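Local coordinates for protein branched-chain-amino-acid aminotransferase (Pseudomonas aeruginosa, PDB 6NST) that probably catalyses the reversible, pyridoxal-phosphate-dependent transfer of amino groups from leucine, isoleucine and valine to 2-oxoglutarate, at residues Ala22-His25 and Val26-Thr30; Ile80-Ala83 and Thr84-Ala87. The protein carries 1 engineered substitution. All blocks are in the same frame, centred on the assembly; numbering follows the deposited sequence.

Contact 1: residues Ala22-His25 and Val26-Thr30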
ATOM      1  N   ALA A  22     -41.844   8.610 -16.911  1.00 34.89           N
ATOM      2  CA  ALA A  22     -40.639   9.085 -16.231  1.00 29.96           C
ATOM      3  C   ALA A  22     -39.425   8.491 -16.939  1.00 32.77           C
ATOM      4  O   ALA A  22     -38.814   7.514 -16.501  1.00 23.18           O
ATOM      5  CB  ALA A  22     -40.669   8.714 -14.754  1.00 24.94           C
ATOM      6  N   THR A  23     -39.074   9.105 -18.064  1.00 33.81           N
ATOM      7  CA  THR A  23     -37.972   8.650 -18.894  1.00 31.96           C
ATOM      8  C   THR A  23     -36.893   9.719 -18.963  1.00 29.13           C
ATOM      9  O   THR A  23     -37.098  10.876 -18.587  1.00 20.10           O
ATOM     10  CB  THR A  23     -38.447   8.303 -20.312  1.00 33.11           C
ATOM     11  OG1 THR A  23     -39.092   9.444 -20.892  1.00 32.28           O
ATOM     12  CG2 THR A  23     -39.416   7.133 -20.282  1.00 23.02           C
ATOM     13  N   THR A  24     -35.728   9.309 -19.451  1.00 26.11           N
ATOM     14  CA  THR A  24     -34.629  10.221 -19.718  1.00 35.56           C
ATOM     15  C   THR A  24     -33.994   9.823 -21.040  1.00 33.90           C
ATOM     16  O   THR A  24     -34.113   8.679 -21.486  1.00 44.03           O
ATOM     17  CB  THR A  24     -33.581  10.207 -18.597  1.00 41.59           C
ATOM     18  OG1 THR A  24     -32.522  11.116 -18.922  1.00 40.16           O
ATOM     19  CG2 THR A  24     -33.007   8.809 -18.423  1.00 39.92           C
ATOM     20  N   HIS A  25     -33.327  10.783 -21.673  1.00 25.02           N
ATOM     21  CA  HIS A  25     -32.673  10.488 -22.936  1.00 28.98           C
ATOM     22  C   HIS A  25     -31.551   9.483 -22.717  1.00 35.21           C
ATOM     23  O   HIS A  25     -30.910   9.454 -21.663  1.00 28.84           O
ATOM     24  CB  HIS A  25     -32.128  11.762 -23.577  1.00 34.85           C
ATOM     25  CG  HIS A  25     -31.719  11.587 -25.006  1.00 48.38           C
ATOM     26  ND1 HIS A  25     -30.401  11.502 -25.399  1.00 50.62           N
ATOM     27  CD2 HIS A  25     -32.457  11.473 -26.135  1.00 49.98           C
ATOM     28  CE1 HIS A  25     -30.344  11.348 -26.709  1.00 51.88           C
ATOM     29  NE2 HIS A  25     -31.577  11.327 -27.181  1.00 54.30           N
ATOM     30  N   VAL A  26     -31.327   8.637 -23.723  1.00 42.00           N
ATOM     31  CA  VAL A  26     -30.327   7.585 -23.591  1.00 42.67           C
ATOM     32  C   VAL A  26     -28.909   8.131 -23.559  1.00 44.50           C
ATOM     33  O   VAL A  26     -27.984   7.407 -23.172  1.00 55.98           O
ATOM     34  CB  VAL A  26     -30.496   6.548 -24.721  1.00 41.22           C
ATOM     35  CG1 VAL A  26     -29.696   6.952 -25.956  1.00 37.79           C
ATOM     36  CG2 VAL A  26     -30.106   5.166 -24.227  1.00 41.96           C
ATOM     37  N   LEU A  27     -28.711   9.396 -23.940  1.00 31.21           N
ATOM     38  CA  LEU A  27     -27.426  10.067 -23.792  1.00 27.04           C
ATOM     39  C   LEU A  27     -27.331  10.864 -22.497  1.00 31.11           C
ATOM     40  O   LEU A  27     -26.599  11.862 -22.436  1.00 34.58           O
ATOM     41  CB  LEU A  27     -27.159  10.969 -24.996  1.00 22.79           C
ATOM     42  CG  LEU A  27     -26.977  10.229 -26.320  1.00 22.21           C
ATOM     43  CD1 LEU A  27     -26.620  11.201 -27.429  1.00 28.88           C
ATOM     44  CD2 LEU A  27     -25.914   9.152 -26.177  1.00 27.42           C
ATOM     45  N   THR A  28     -28.066  10.454 -21.464  1.00 27.80           N
ATOM     46  CA  THR A  28     -27.959  11.084 -20.156  1.00 29.18           C
ATOM     47  C   THR A  28     -26.537  10.946 -19.619  1.00 27.40           C
ATOM     48  O   THR A  28     -25.915   9.887 -19.728  1.00 20.29           O
ATOM     49  CB  THR A  28     -28.962  10.447 -19.191  1.00 35.58           C
ATOM     50  OG1 THR A  28     -30.279  10.529 -19.750  1.00 50.79           O
ATOM     51  CG2 THR A  28     -28.949  11.155 -17.858  1.00 21.81           C
ATOM     52  N   HIS A  29     -26.023  12.034 -19.033  1.00 34.34           N
ATOM     53  CA  HIS A  29     -24.616  12.082 -18.645  1.00 33.22           C
ATOM     54  C   HIS A  29     -24.307  11.092 -17.526  1.00 35.38           C
ATOM     55  O   HIS A  29     -23.320  10.349 -17.596  1.00 30.15           O
ATOM     56  CB  HIS A  29     -24.240  13.504 -18.229  1.00 25.24           C
ATOM     57  CG  HIS A  29     -22.765  13.736 -18.122  1.00 26.70           C
ATOM     58  ND1 HIS A  29     -22.042  13.425 -16.991  1.00 22.31           N
ATOM     59  CD2 HIS A  29     -21.879  14.258 -19.003  1.00 31.10           C
ATOM     60  CE1 HIS A  29     -20.774  13.744 -17.180  1.00 26.48           C
ATOM     61  NE2 HIS A  29     -20.648  14.251 -18.393  1.00 32.64           N
ATOM     62  N   THR A  30     -25.135  11.070 -16.477  1.00 28.87           N
ATOM     63  CA  THR A  30     -24.935  10.098 -15.405  1.00 27.99           C
ATOM     64  C   THR A  30     -25.048   8.669 -15.923  1.00 30.22           C
ATOM     65  O   THR A  30     -24.377   7.765 -15.409  1.00 27.49           O
ATOM     66  CB  THR A  30     -25.939  10.343 -14.276  1.00 16.00           C
ATOM     67  OG1 THR A  30     -25.776  11.675 -13.771  1.00 20.60           O
ATOM     68  CG2 THR A  30     -25.735   9.353 -13.131  1.00 20.43           C
TER

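Contact 2: residues Ile80-Ala83 and Thr84-Ala87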
ATOM      1  N   ILE A  80     -37.414  18.293  -1.161  1.00 18.35           N
ATOM      2  CA  ILE A  80     -37.099  16.875  -1.308  1.00 17.86           C
ATOM      3  C   ILE A  80     -37.827  16.053  -0.253  1.00 27.07           C
ATOM      4  O   ILE A  80     -38.369  14.980  -0.549  1.00 25.49           O
ATOM      5  CB  ILE A  80     -35.576  16.657  -1.254  1.00 17.57           C
ATOM      6  CG1 ILE A  80     -34.906  17.347  -2.441  1.00 22.22           C
ATOM      7  CG2 ILE A  80     -35.250  15.174  -1.255  1.00 19.26           C
ATOM      8  CD1 ILE A  80     -35.461  16.917  -3.783  1.00 15.98           C
ATOM      9  N   ASN A  81     -37.855  16.539   0.994  1.00 26.48           N
ATOM     10  CA  ASN A  81     -38.623  15.859   2.031  1.00 22.44           C
ATOM     11  C   ASN A  81     -40.094  15.766   1.649  1.00 22.91           C
ATOM     12  O   ASN A  81     -40.727  14.718   1.824  1.00 26.35           O
ATOM     13  CB  ASN A  81     -38.469  16.582   3.370  1.00 29.01           C
ATOM     14  CG  ASN A  81     -37.060  16.508   3.918  1.00 36.93           C
ATOM     15  OD1 ASN A  81     -36.598  15.445   4.326  1.00 44.29           O
ATOM     16  ND2 ASN A  81     -36.376  17.645   3.949  1.00 47.87           N
ATOM     17  N   GLU A  82     -40.652  16.854   1.117  1.00 19.06           N
ATOM     18  CA  GLU A  82     -42.050  16.845   0.708  1.00 25.72           C
ATOM     19  C   GLU A  82     -42.265  15.941  -0.502  1.00 22.25           C
ATOM     20  O   GLU A  82     -43.272  15.228  -0.582  1.00 22.05           O
ATOM     21  CB  GLU A  82     -42.512  18.270   0.407  1.00 29.34           C
ATOM     22  CG  GLU A  82     -43.973  18.528   0.730  1.00 49.36           C
ATOM     23  CD  GLU A  82     -44.265  18.440   2.216  1.00 55.57           C
ATOM     24  OE1 GLU A  82     -43.353  18.717   3.023  1.00 49.70           O
ATOM     25  OE2 GLU A  82     -45.410  18.089   2.576  1.00 63.04           O
ATOM     26  N   ALA A  83     -41.326  15.955  -1.451  1.00 21.03           N
ATOM     27  CA  ALA A  83     -41.457  15.104  -2.628  1.00 22.28           C
ATOM     28  C   ALA A  83     -41.312  13.633  -2.266  1.00 26.95           C
ATOM     29  O   ALA A  83     -41.989  12.776  -2.846  1.00 26.46           O
ATOM     30  CB  ALA A  83     -40.423  15.500  -3.680  1.00 18.04           C
ATOM     31  N   THR A  84     -40.432  13.321  -1.312  1.00 19.73           N
ATOM     32  CA  THR A  84     -40.267  11.934  -0.887  1.00 22.80           C
ATOM     33  C   THR A  84     -41.554  11.394  -0.276  1.00 23.36           C
ATOM     34  O   THR A  84     -41.940  10.248  -0.533  1.00 21.81           O
ATOM     35  CB  THR A  84     -39.111  11.825   0.105  1.00 25.04           C
ATOM     36  OG1 THR A  84     -37.948  12.448  -0.454  1.00 17.98           O
ATOM     37  CG2 THR A  84     -38.802  10.366   0.405  1.00 15.53           C
ATOM     38  N   ARG A  85     -42.235  12.212   0.528  1.00 28.15           N
ATOM     39  CA  ARG A  85     -43.524  11.804   1.078  1.00 35.91           C
ATOM     40  C   ARG A  85     -44.577  11.678  -0.017  1.00 34.41           C
ATOM     41  O   ARG A  85     -45.408  10.765   0.017  1.00 31.71           O
ATOM     42  CB  ARG A  85     -43.967  12.796   2.153  1.00 29.35           C
ATOM     43  CG  ARG A  85     -43.004  12.876   3.333  1.00 28.42           C
ATOM     44  CD  ARG A  85     -43.210  14.132   4.168  1.00 29.83           C
ATOM     45  NE  ARG A  85     -44.510  14.157   4.831  1.00 40.53           N
ATOM     46  CZ  ARG A  85     -45.551  14.869   4.410  1.00 47.75           C
ATOM     47  NH1 ARG A  85     -45.445  15.622   3.324  1.00 51.94           N
ATOM     48  NH2 ARG A  85     -46.696  14.829   5.077  1.00 46.23           N
ATOM     49  N   ALA A  86     -44.548  12.576  -1.006  1.00 27.15           N
ATOM     50  CA  ALA A  86     -45.517  12.504  -2.095  1.00 27.60           C
ATOM     51  C   ALA A  86     -45.333  11.236  -2.920  1.00 31.83           C
ATOM     52  O   ALA A  86     -46.317  10.626  -3.354  1.00 23.83           O
ATOM     53  CB  ALA A  86     -45.406  13.744  -2.983  1.00 22.58           C
ATOM     54  N   ALA A  87     -44.081  10.825  -3.145  1.00 27.84           N
ATOM     55  CA  ALA A  87     -43.827   9.613  -3.919  1.00 25.65           C
ATOM     56  C   ALA A  87     -44.473   8.393  -3.276  1.00 26.43           C
ATOM     57  O   ALA A  87     -44.898   7.471  -3.983  1.00 28.74           O
ATOM     58  CB  ALA A  87     -42.323   9.395  -4.080  1.00 18.14           C
TER

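Contact 1: residues Ala22-His25 and Val26-Thr30
His25 and Thr28 are the two ends of a type I beta turn in which Val26 and Leu27 form the corner. The turn carries the chain out of strand 23-25 and up to Thr28, the N-cap position of helix 29-33.

Two polar links span it. Thr28 N donates to His25 O over 3.0 Å, closing the turn with a bent bond, N-H...O 136°. The threonine hydroxyls of Thr24 and Thr28, four residues apart, also meet: OG1 of one is 2.5 Å from OG1 of the other, a very short hydrogen bond in which either could donate. Thr28 OG1 sits too close to His25 O in the model, so both lengths deserve caution.

The rest is van der Waals packing of the imidazole beside Leu27. With CG of His25 anti to its own N (chi1 -167°), the imidazole swings alongside Leu27, the two side chains pointing the same way. Leu27 CB lies in the ring plane at the edge, 3.3 Å from His25 ND1. Further along the leucine, Leu27 CG is 3.6 Å from His25 CE1. At the far end of the ring, His25 NE2 is hydrogen-bonded to Trp19 O of the second subunit, whose indole also meets the imidazole with planes about 20° apart; these contacts probably fix the ring's rotation.

The whole turn is buried between subunits. Thr24 and Thr28 rest on Phe103 of strand 96-104, and Thr24 also touches Tyr12 of strand 9-12. Residues Thr23 to His25 pair antiparallel with a strand of the second subunit, carrying the sheet across the interface just ahead of helix 29-33.

Contact 2: residues Ile80-Ala83 and Thr84-Ala87
Residues Ile80-Ala83 and Thr84-Ala87 are successive turns of the alpha helix 77-89, which lies on the antiparallel sheet of this class-IV (fold-type IV) aminotransferase, the sheet that includes strand 118-126. Regular i to i+4 bonds join them: Thr84 N to Ile80 O, Arg85 N to Asn81 O, Ala86 N to Glu82 O and Ala87 N to Ala83 O. The longest of these, Arg85 N to Asn81 O, measures 3.2 Å.

The side chains divide the helix into two faces. Ile80, Ala83, Thr84 and Ala87 pack on strand 118-126, mostly against Ile122. On the outer side, Glu82 and Arg85 run side by side in an i to i+3 salt bridge. The glutamate chain bends at chi2 and brings Glu82 OE2 to within 2.6 Å of Arg85 NH1, with the carboxylate and guanidinium planes turned 50° apart. Arginine carbons pass over the preceding turn, Arg85 CG lying 3.3 Å from Asn81 O, while Arg85 NE donates to Leu305 O and so ties the helix to the C-terminal strand 303-305. Asn81 OD1 is hydrogen-bonded to Thr59 OG1 of helix 55-68.

Ile80 O takes two donors. Thr84 N reaches it at 2.8 Å, and Thr84 OG1, lying beside its own backbone N (chi1 -52°), donates at 2.6 Å from the opposite face of the carbonyl, 39° above its plane.

In the fold
Both contacts border the antiparallel sheet that contains strands 96-104 and 118-126, yet they do not touch: their centres are 22 Å apart and their nearest atoms about 11 Å. The touching residues of contact 1 are all buried, with the second subunit packing against them, and it joins two different elements, a short strand and the start of a helix. Contact 2 lies within one helix and meets no other chain of the assembly, with one face on the sheet and an exposed glutamate on the other. The chemistry follows: neutral hydroxyls and an imidazole at the interface, against a charged pair and repeating backbone bonds in the helix. Strand 118-126 meets contact 2 within the chain, and its second-subunit copy reaches contact 1 through Ile121.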